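Local coordinates for mandelate racemase/muconate lactonizing enzyme-like protein (Rubrobacter xylanophilus DSM 9941, PDB 3CYJ), which is a mandelate racemase/muconate lactonizing enzyme-like member of the enolase superfamily that holds a sodium ion, at residues 299-304 with 324-329; 50-55 with 270-275; 176-181 with 209-214. One frame throughout, in Å; residues are numbered along the deposited sequence.

Interaction 1: 299-304 with 324-329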
loop_
_atom_site.group_PDB
_atom_site.type_symbol
_atom_site.label_atom_id
_atom_site.label_comp_id
_atom_site.label_asym_id
_atom_site.label_seq_id
_atom_site.Cartn_x
_atom_site.Cartn_y
_atom_site.Cartn_z
ATOM N N ALA A 299 -36.326 0.064 12.537
ATOM C CA ALA A 299 -37.378 -0.941 12.206
ATOM C C ALA A 299 -37.329 -2.228 13.079
ATOM O O ALA A 299 -37.130 -3.348 12.548
ATOM C CB ALA A 299 -37.342 -1.318 10.678
ATOM N N PRO A 300 -37.513 -2.066 14.407
ATOM C CA PRO A 300 -37.302 -3.184 15.301
ATOM C C PRO A 300 -38.180 -4.366 14.962
ATOM O O PRO A 300 -37.742 -5.491 15.115
ATOM C CB PRO A 300 -37.646 -2.625 16.711
ATOM C CG PRO A 300 -37.860 -1.151 16.562
ATOM C CD PRO A 300 -37.865 -0.809 15.099
ATOM N N ALA A 301 -39.410 -4.131 14.515
ATOM C CA ALA A 301 -40.363 -5.215 14.265
ATOM C C ALA A 301 -39.934 -6.195 13.180
ATOM O O ALA A 301 -40.064 -7.417 13.376
ATOM C CB ALA A 301 -41.748 -4.664 13.969
ATOM N N VAL A 302 -39.437 -5.696 12.038
ATOM C CA VAL A 302 -38.834 -6.618 11.058
ATOM C C VAL A 302 -37.485 -7.188 11.554
ATOM O O VAL A 302 -37.191 -8.351 11.372
ATOM C CB VAL A 302 -38.548 -6.007 9.700
ATOM C CG1 VAL A 302 -38.203 -7.146 8.782
ATOM C CG2 VAL A 302 -39.753 -5.266 9.169
ATOM N N SER A 303 -36.677 -6.344 12.178
ATOM C CA SER A 303 -35.335 -6.721 12.541
ATOM C C SER A 303 -35.314 -7.866 13.585
ATOM O O SER A 303 -34.439 -8.721 13.512
ATOM C CB SER A 303 -34.562 -5.491 13.046
ATOM O OG SER A 303 -34.428 -4.539 12.009
ATOM N N ALA A 304 -36.277 -7.891 14.521
ATOM C CA ALA A 304 -36.416 -8.994 15.470
ATOM C C ALA A 304 -36.442 -10.374 14.784
ATOM O O ALA A 304 -35.829 -11.340 15.289
ATOM C CB ALA A 304 -37.639 -8.802 16.347
ATOM N N ARG A 324 -42.625 3.041 18.335
ATOM C CA ARG A 324 -43.907 3.725 18.558
ATOM C C ARG A 324 -44.859 3.622 17.359
ATOM O O ARG A 324 -46.002 3.246 17.510
ATOM C CB ARG A 324 -43.642 5.186 18.925
ATOM C CG ARG A 324 -44.873 6.087 19.030
ATOM C CD ARG A 324 -44.410 7.515 19.455
ATOM N NE ARG A 324 -45.548 8.407 19.610
ATOM C CZ ARG A 324 -46.063 9.143 18.634
ATOM N NH1 ARG A 324 -45.511 9.142 17.423
ATOM N NH2 ARG A 324 -47.138 9.886 18.878
ATOM N N VAL A 325 -44.391 3.935 16.157
ATOM C CA VAL A 325 -45.215 3.781 14.942
ATOM C C VAL A 325 -45.658 2.324 14.716
ATOM O O VAL A 325 -46.746 2.075 14.222
ATOM C CB VAL A 325 -44.443 4.324 13.697
ATOM C CG1 VAL A 325 -44.995 3.780 12.340
ATOM C CG2 VAL A 325 -44.405 5.844 13.711
ATOM N N GLU A 326 -44.791 1.361 15.029
ATOM C CA GLU A 326 -45.133 -0.042 14.836
ATOM C C GLU A 326 -46.242 -0.504 15.829
ATOM O O GLU A 326 -47.138 -1.203 15.417
ATOM C CB GLU A 326 -43.870 -0.929 14.840
ATOM C CG GLU A 326 -43.063 -0.813 13.536
ATOM C CD GLU A 326 -41.514 -1.001 13.678
ATOM O OE1 GLU A 326 -41.036 -1.592 14.667
ATOM O OE2 GLU A 326 -40.776 -0.570 12.758
ATOM N N ARG A 327 -46.180 -0.079 17.100
ATOM C CA ARG A 327 -47.184 -0.440 18.107
ATOM C C ARG A 327 -48.521 0.225 17.798
ATOM O O ARG A 327 -49.587 -0.336 18.067
ATOM C CB ARG A 327 -46.744 -0.047 19.547
ATOM N N LEU A 328 -48.461 1.435 17.259
ATOM C CA LEU A 328 -49.619 2.197 16.888
ATOM C C LEU A 328 -50.311 1.594 15.676
ATOM O O LEU A 328 -51.536 1.588 15.610
ATOM C CB LEU A 328 -49.147 3.607 16.555
ATOM C CG LEU A 328 -50.105 4.784 16.341
ATOM C CD1 LEU A 328 -51.107 4.979 17.512
ATOM C CD2 LEU A 328 -49.293 6.082 16.108
ATOM N N LEU A 329 -49.539 1.065 14.716
ATOM C CA LEU A 329 -50.121 0.583 13.456
ATOM C C LEU A 329 -50.349 -0.924 13.342
ATOM O O LEU A 329 -51.154 -1.366 12.513
ATOM C CB LEU A 329 -49.311 1.056 12.244
ATOM C CG LEU A 329 -49.168 2.523 11.887
ATOM C CD1 LEU A 329 -48.629 2.543 10.506
ATOM C CD2 LEU A 329 -50.492 3.256 11.926
#
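Glu326 reaches from helix 320-329 to the first turn of helix 300-306 and lays its carboxylate against Ala299, Pro300 and Ala301. Between the two helices the hydrogen bond runs from Ala301 N to Glu326 OE1, 3.0 Å long with an angle of 150° at the hydrogen. The N-H comes from above the carboxylate plane, 45° out of it. The glutamate chain gets there by holding CG anti to its own carbonyl carbon, chi1 -75°, and then bending at chi2. An amide in the first turn of a helix has no earlier carbonyl within the helix to bind, and a carboxylate suits this place: the helix dipole would probably stabilise its negative charge. Ala301 is small enough to let the acid in, its CB lying 3.2 Å from Glu326 OE1. Pro300, which has no N-H to satisfy and fits the first position of a helix, sets CD 3.3 Å from the same oxygen. Both helices belong to the C-terminal barrel domain of the enolase superfamily fold, and Ala299 is the N-cap residue after barrel strand 294-296. The other oxygen, OE2, passes 3.5 Å from Ala299 CA and is hydrogen-bonded to Tyr53 OH and weakly to Tyr51 OH. Through these tyrosines of strand 46-53 the buried acid also meets the N-terminal domain.

Interaction 2: 50-55 with 270-275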
loop_
_atom_site.group_PDB
_atom_site.type_symbol
_atom_site.label_atom_id
_atom_site.label_comp_id
_atom_site.label_asym_id
_atom_site.label_seq_id
_atom_site.Cartn_x
_atom_site.Cartn_y
_atom_site.Cartn_z
ATOM N N GLY A 50 -44.608 -6.249 4.326
ATOM C CA GLY A 50 -43.291 -5.666 4.520
ATOM C C GLY A 50 -43.454 -4.161 4.484
ATOM O O GLY A 50 -44.450 -3.668 3.922
ATOM N N TYR A 51 -42.515 -3.420 5.083
ATOM C CA TYR A 51 -42.601 -1.969 5.034
ATOM C C TYR A 51 -41.219 -1.318 4.980
ATOM O O TYR A 51 -40.202 -1.986 5.175
ATOM C CB TYR A 51 -43.375 -1.438 6.247
ATOM C CG TYR A 51 -42.765 -1.863 7.588
ATOM C CD1 TYR A 51 -41.846 -1.053 8.203
ATOM C CD2 TYR A 51 -43.129 -3.086 8.229
ATOM C CE1 TYR A 51 -41.275 -1.393 9.397
ATOM C CE2 TYR A 51 -42.534 -3.461 9.461
ATOM C CZ TYR A 51 -41.602 -2.583 10.037
ATOM O OH TYR A 51 -40.976 -2.820 11.246
ATOM N N THR A 52 -41.186 -0.010 4.719
ATOM C CA THR A 52 -39.942 0.732 4.860
ATOM C C THR A 52 -40.338 2.078 5.415
ATOM O O THR A 52 -41.535 2.379 5.480
ATOM C CB THR A 52 -39.166 0.838 3.479
ATOM O OG1 THR A 52 -37.832 1.322 3.697
ATOM C CG2 THR A 52 -39.934 1.713 2.439
ATOM N N TYR A 53 -39.379 2.866 5.884
ATOM C CA TYR A 53 -39.640 4.240 6.328
ATOM C C TYR A 53 -38.900 5.169 5.353
ATOM O O TYR A 53 -37.713 4.963 5.075
ATOM C CB TYR A 53 -39.126 4.469 7.743
ATOM C CG TYR A 53 -39.840 3.620 8.762
ATOM C CD1 TYR A 53 -41.108 3.993 9.234
ATOM C CD2 TYR A 53 -39.279 2.447 9.246
ATOM C CE1 TYR A 53 -41.789 3.231 10.149
ATOM C CE2 TYR A 53 -39.951 1.663 10.188
ATOM C CZ TYR A 53 -41.214 2.079 10.637
ATOM O OH TYR A 53 -41.920 1.372 11.576
ATOM N N GLY A 54 -39.582 6.170 4.818
ATOM C CA GLY A 54 -38.936 7.008 3.819
ATOM C C GLY A 54 -39.953 7.931 3.198
ATOM O O GLY A 54 -40.960 8.223 3.826
ATOM N N ASP A 55 -39.693 8.388 1.966
ATOM C CA ASP A 55 -40.594 9.325 1.321
ATOM C C ASP A 55 -41.789 8.562 0.723
ATOM O O ASP A 55 -41.623 7.394 0.280
ATOM C CB ASP A 55 -39.873 10.156 0.252
ATOM C CG ASP A 55 -40.769 11.287 -0.302
ATOM O OD1 ASP A 55 -41.210 12.133 0.513
ATOM O OD2 ASP A 55 -41.074 11.287 -1.510
ATOM N N ASP A 270 -29.608 -1.482 7.693
ATOM C CA ASP A 270 -31.007 -1.271 8.017
ATOM C C ASP A 270 -31.778 -2.169 7.085
ATOM O O ASP A 270 -31.730 -1.995 5.872
ATOM C CB ASP A 270 -31.302 0.199 7.749
ATOM C CG ASP A 270 -32.764 0.602 7.994
ATOM O OD1 ASP A 270 -33.711 -0.207 7.799
ATOM O OD2 ASP A 270 -32.959 1.774 8.324
ATOM N N VAL A 271 -32.461 -3.154 7.644
ATOM C CA VAL A 271 -33.207 -4.120 6.822
ATOM C C VAL A 271 -34.200 -3.453 5.818
ATOM O O VAL A 271 -34.540 -4.035 4.763
ATOM C CB VAL A 271 -33.952 -5.182 7.709
ATOM C CG1 VAL A 271 -35.205 -4.621 8.270
ATOM C CG2 VAL A 271 -34.299 -6.397 6.933
ATOM N N THR A 272 -34.616 -2.227 6.105
ATOM C CA THR A 272 -35.571 -1.563 5.222
ATOM C C THR A 272 -34.868 -0.751 4.126
ATOM O O THR A 272 -35.496 -0.046 3.343
ATOM C CB THR A 272 -36.620 -0.730 6.026
ATOM O OG1 THR A 272 -36.027 0.457 6.563
ATOM C CG2 THR A 272 -37.231 -1.572 7.169
ATOM N N ARG A 273 -33.549 -0.895 4.035
ATOM C CA ARG A 273 -32.800 -0.117 3.057
ATOM C C ARG A 273 -31.794 -0.937 2.296
ATOM O O ARG A 273 -31.507 -0.630 1.151
ATOM C CB ARG A 273 -32.040 1.000 3.746
ATOM C CG ARG A 273 -32.880 2.081 4.305
ATOM C CD ARG A 273 -31.996 2.959 5.047
ATOM N NE ARG A 273 -32.632 4.213 5.297
ATOM C CZ ARG A 273 -32.166 5.089 6.172
ATOM N NH1 ARG A 273 -31.046 4.796 6.859
ATOM N NH2 ARG A 273 -32.803 6.251 6.347
ATOM N N CYS A 274 -31.251 -1.967 2.945
ATOM C CA CYS A 274 -30.098 -2.667 2.434
ATOM C C CYS A 274 -30.527 -3.812 1.565
ATOM O O CYS A 274 -29.729 -4.714 1.277
ATOM C CB CYS A 274 -29.253 -3.214 3.593
ATOM S SG CYS A 274 -30.125 -4.522 4.493
ATOM N N GLY A 275 -31.790 -3.832 1.181
ATOM C CA GLY A 275 -32.227 -4.889 0.255
ATOM C C GLY A 275 -33.097 -5.933 0.923
ATOM O O GLY A 275 -33.317 -7.023 0.379
HETATM O O HOH W 1 -35.856 2.930 5.939
#
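Strand 50-53 passes the turn at 270-275 with Thr52 and Thr272 nearest each other, their CA atoms 5.0 Å apart, and no backbone-to-backbone hydrogen bond joins the two. Thr52 makes the direct link: OG1 gives its proton to Thr272 O at 2.7 Å, arriving 23° out of the carbonyl plane. Its first torsion, -168°, sets OG1 anti to the backbone N and lets the hydroxyl meet the turn. Thr272 answers with both branches. Its methyl CG2 lies 3.6 Å from Tyr51 O, while OG1 receives a proton from a water that also donates to Tyr53 O. The strand is an outermost one, within this chain, of the N-terminal antiparallel sheet and the turn follows barrel strand 266-269, so the contact spans the interface between the two domains of the enolase superfamily fold. Asp270 shapes the turn from within: its OD1 accepts from Thr272 N at 2.8 Å, an Asx turn, and from Thr272 OG1 at 2.7 Å. Both donors come from one face of the carboxylate, the hydroxyl on the syn side and the amide on the anti side. A threonine suits position 272 because its hydroxyl can donate to Asp270 while accepting from the water.

Interaction 3: 176-181 with 209-214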
loop_
_atom_site.group_PDB
_atom_site.type_symbol
_atom_site.label_atom_id
_atom_site.label_comp_id
_atom_site.label_asym_id
_atom_site.label_seq_id
_atom_site.Cartn_x
_atom_site.Cartn_y
_atom_site.Cartn_z
ATOM N N GLU A 176 -22.675 18.253 29.394
ATOM C CA GLU A 176 -23.723 18.031 30.394
ATOM C C GLU A 176 -24.848 17.112 29.977
ATOM O O GLU A 176 -25.422 16.442 30.833
ATOM C CB GLU A 176 -24.231 19.304 31.072
ATOM C CG GLU A 176 -24.906 20.281 30.195
ATOM C CD GLU A 176 -25.597 21.415 31.019
ATOM O OE1 GLU A 176 -25.708 22.545 30.476
ATOM O OE2 GLU A 176 -26.015 21.175 32.198
ATOM N N ARG A 177 -25.161 17.029 28.678
ATOM C CA ARG A 177 -26.195 16.105 28.247
ATOM C C ARG A 177 -25.739 14.666 28.463
ATOM O O ARG A 177 -26.512 13.845 28.921
ATOM C CB ARG A 177 -26.623 16.372 26.797
ATOM C CG ARG A 177 -27.219 17.769 26.594
ATOM C CD ARG A 177 -27.715 18.019 25.182
ATOM N NE ARG A 177 -28.771 17.094 24.761
ATOM C CZ ARG A 177 -30.069 17.246 25.023
ATOM N NH1 ARG A 177 -30.483 18.302 25.745
ATOM N NH2 ARG A 177 -30.950 16.338 24.566
ATOM N N VAL A 178 -24.471 14.357 28.167
ATOM C CA VAL A 178 -23.978 12.990 28.418
ATOM C C VAL A 178 -23.807 12.680 29.916
ATOM O O VAL A 178 -24.097 11.576 30.362
ATOM C CB VAL A 178 -22.665 12.610 27.640
ATOM C CG1 VAL A 178 -22.912 12.605 26.128
ATOM C CG2 VAL A 178 -21.507 13.523 27.981
ATOM N N ARG A 179 -23.355 13.670 30.686
ATOM C CA ARG A 179 -23.301 13.546 32.150
ATOM C C ARG A 179 -24.667 13.293 32.771
ATOM O O ARG A 179 -24.786 12.433 33.636
ATOM C CB ARG A 179 -22.596 14.749 32.778
ATOM C CG ARG A 179 -21.065 14.589 32.613
ATOM C CD ARG A 179 -20.282 15.607 33.406
ATOM N NE ARG A 179 -20.749 16.945 33.070
ATOM C CZ ARG A 179 -20.002 17.847 32.426
ATOM N NH1 ARG A 179 -18.731 17.511 32.074
ATOM N NH2 ARG A 179 -20.527 19.072 32.163
ATOM N N ALA A 180 -25.685 14.006 32.286
ATOM C CA ALA A 180 -27.089 13.802 32.688
ATOM C C ALA A 180 -27.630 12.430 32.341
ATOM O O ALA A 180 -28.387 11.816 33.117
ATOM C CB ALA A 180 -28.013 14.886 32.062
ATOM N N ALA A 181 -27.264 11.949 31.160
ATOM C CA ALA A 181 -27.661 10.600 30.738
ATOM C C ALA A 181 -27.001 9.537 31.636
ATOM O O ALA A 181 -27.616 8.541 31.993
ATOM C CB ALA A 181 -27.312 10.374 29.206
ATOM N N GLY A 209 -12.731 11.029 22.749
ATOM C CA GLY A 209 -11.966 11.021 23.995
ATOM C C GLY A 209 -12.687 11.735 25.151
ATOM O O GLY A 209 -12.787 11.183 26.263
ATOM N N ALA A 210 -13.210 12.931 24.864
ATOM C CA ALA A 210 -14.001 13.707 25.796
ATOM C C ALA A 210 -15.218 12.937 26.348
ATOM O O ALA A 210 -15.453 12.899 27.547
ATOM C CB ALA A 210 -14.465 15.033 25.127
ATOM N N PHE A 211 -16.031 12.379 25.463
ATOM C CA PHE A 211 -17.167 11.583 25.888
ATOM C C PHE A 211 -16.748 10.347 26.687
ATOM O O PHE A 211 -17.404 10.039 27.676
ATOM C CB PHE A 211 -18.014 11.167 24.707
ATOM C CG PHE A 211 -18.761 12.307 24.035
ATOM C CD1 PHE A 211 -19.338 13.311 24.772
ATOM C CD2 PHE A 211 -18.951 12.301 22.658
ATOM C CE1 PHE A 211 -20.067 14.334 24.134
ATOM C CE2 PHE A 211 -19.669 13.297 22.023
ATOM C CZ PHE A 211 -20.226 14.313 22.765
ATOM N N ALA A 212 -15.674 9.647 26.287
ATOM C CA ALA A 212 -15.149 8.575 27.140
ATOM C C ALA A 212 -14.877 9.028 28.602
ATOM O O ALA A 212 -15.375 8.403 29.554
ATOM C CB ALA A 212 -13.917 7.901 26.511
ATOM N N ARG A 213 -14.189 10.165 28.771
ATOM C CA ARG A 213 -13.836 10.701 30.091
ATOM C C ARG A 213 -15.055 11.223 30.852
ATOM O O ARG A 213 -15.222 10.951 32.037
ATOM C CB ARG A 213 -12.817 11.833 29.969
ATOM C CG ARG A 213 -11.455 11.439 29.386
ATOM C CD ARG A 213 -10.428 12.625 29.407
ATOM N NE ARG A 213 -10.786 13.755 28.517
ATOM C CZ ARG A 213 -10.425 13.843 27.228
ATOM N NH1 ARG A 213 -10.794 14.896 26.467
ATOM N NH2 ARG A 213 -9.699 12.862 26.698
ATOM N N GLU A 214 -15.892 11.981 30.160
ATOM C CA GLU A 214 -17.052 12.631 30.765
ATOM C C GLU A 214 -18.098 11.632 31.224
ATOM O O GLU A 214 -18.719 11.841 32.248
ATOM C CB GLU A 214 -17.699 13.612 29.780
ATOM C CG GLU A 214 -17.016 14.916 29.763
ATOM C CD GLU A 214 -17.062 15.626 28.428
ATOM O OE1 GLU A 214 -18.006 15.369 27.628
ATOM O OE2 GLU A 214 -16.122 16.445 28.193
#
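Val178 and Phe211 form the buried, apolar part of this contact, where the two side chains cross at about a right angle. Val178 CG2 lies 3.9 Å from Phe211 CD1, and Val178 CG1 lies 3.9 Å from Phe211 CE1. With chi1 at -69°, CG of Phe211 stands anti to its carbonyl carbon and the ring extends across to the valine. A beta-branched residue suits this place, since it offers two methyls that meet neighbouring ring atoms. Val167 touches both side chains, and Met165 of strand 162-166 touches Val178. The segments run roughly parallel, their axes 9.9 Å apart at closest approach and crossing at -36°, as neighbouring outer helices of a beta/alpha barrel do; here they are helices 174-185 and 201-215 of the C-terminal domain, which follow successive parallel strands. Toward solvent this packed pair gives way to a polar rim, where neither a hydrogen bond nor an ion pair forms between the segments. Arg179, an exposed residue, crosses Glu214 obliquely, its CG 3.6 Å from Glu214 O, and its bend at chi3 brings NH1 to 3.9 Å from Glu214 CG. The charged ends stay apart: Arg179 NH1 and Glu214 OE2 are separated by 4.8 Å, and the guanidinium and carboxylate planes are turned 65° from each other. Opposite charges at this spacing would still attract, probably weakly. Glu214 bridges the two zones: its OE1 lies 4.0 Å from Val178 CG2, while its CG is the atom nearest the arginine NH1.

In the fold
Interactions 1 and 2 are neighbours, their centres 12 Å apart, and touch through Tyr51 and Tyr53 of strand 46-53, whose hydroxyls approach Glu326. Interaction 2 spans the two domains, from the N-terminal sheet to the loop after strand 266-269; interaction 1 lies beside it in the barrel domain, between helices 300-306 and 320-329, and reaches the sheet through those tyrosines. Interaction 3 lies wholly within the barrel domain, between outer helices 174-185 and 201-215, with its centre 30 Å from that of interaction 1 and 32 Å from that of interaction 2. Along the chain it is nested inside the loop that interaction 2 closes, and interaction 1 follows both. Interaction 3 therefore lies on the barrel periphery, away from the domain interface.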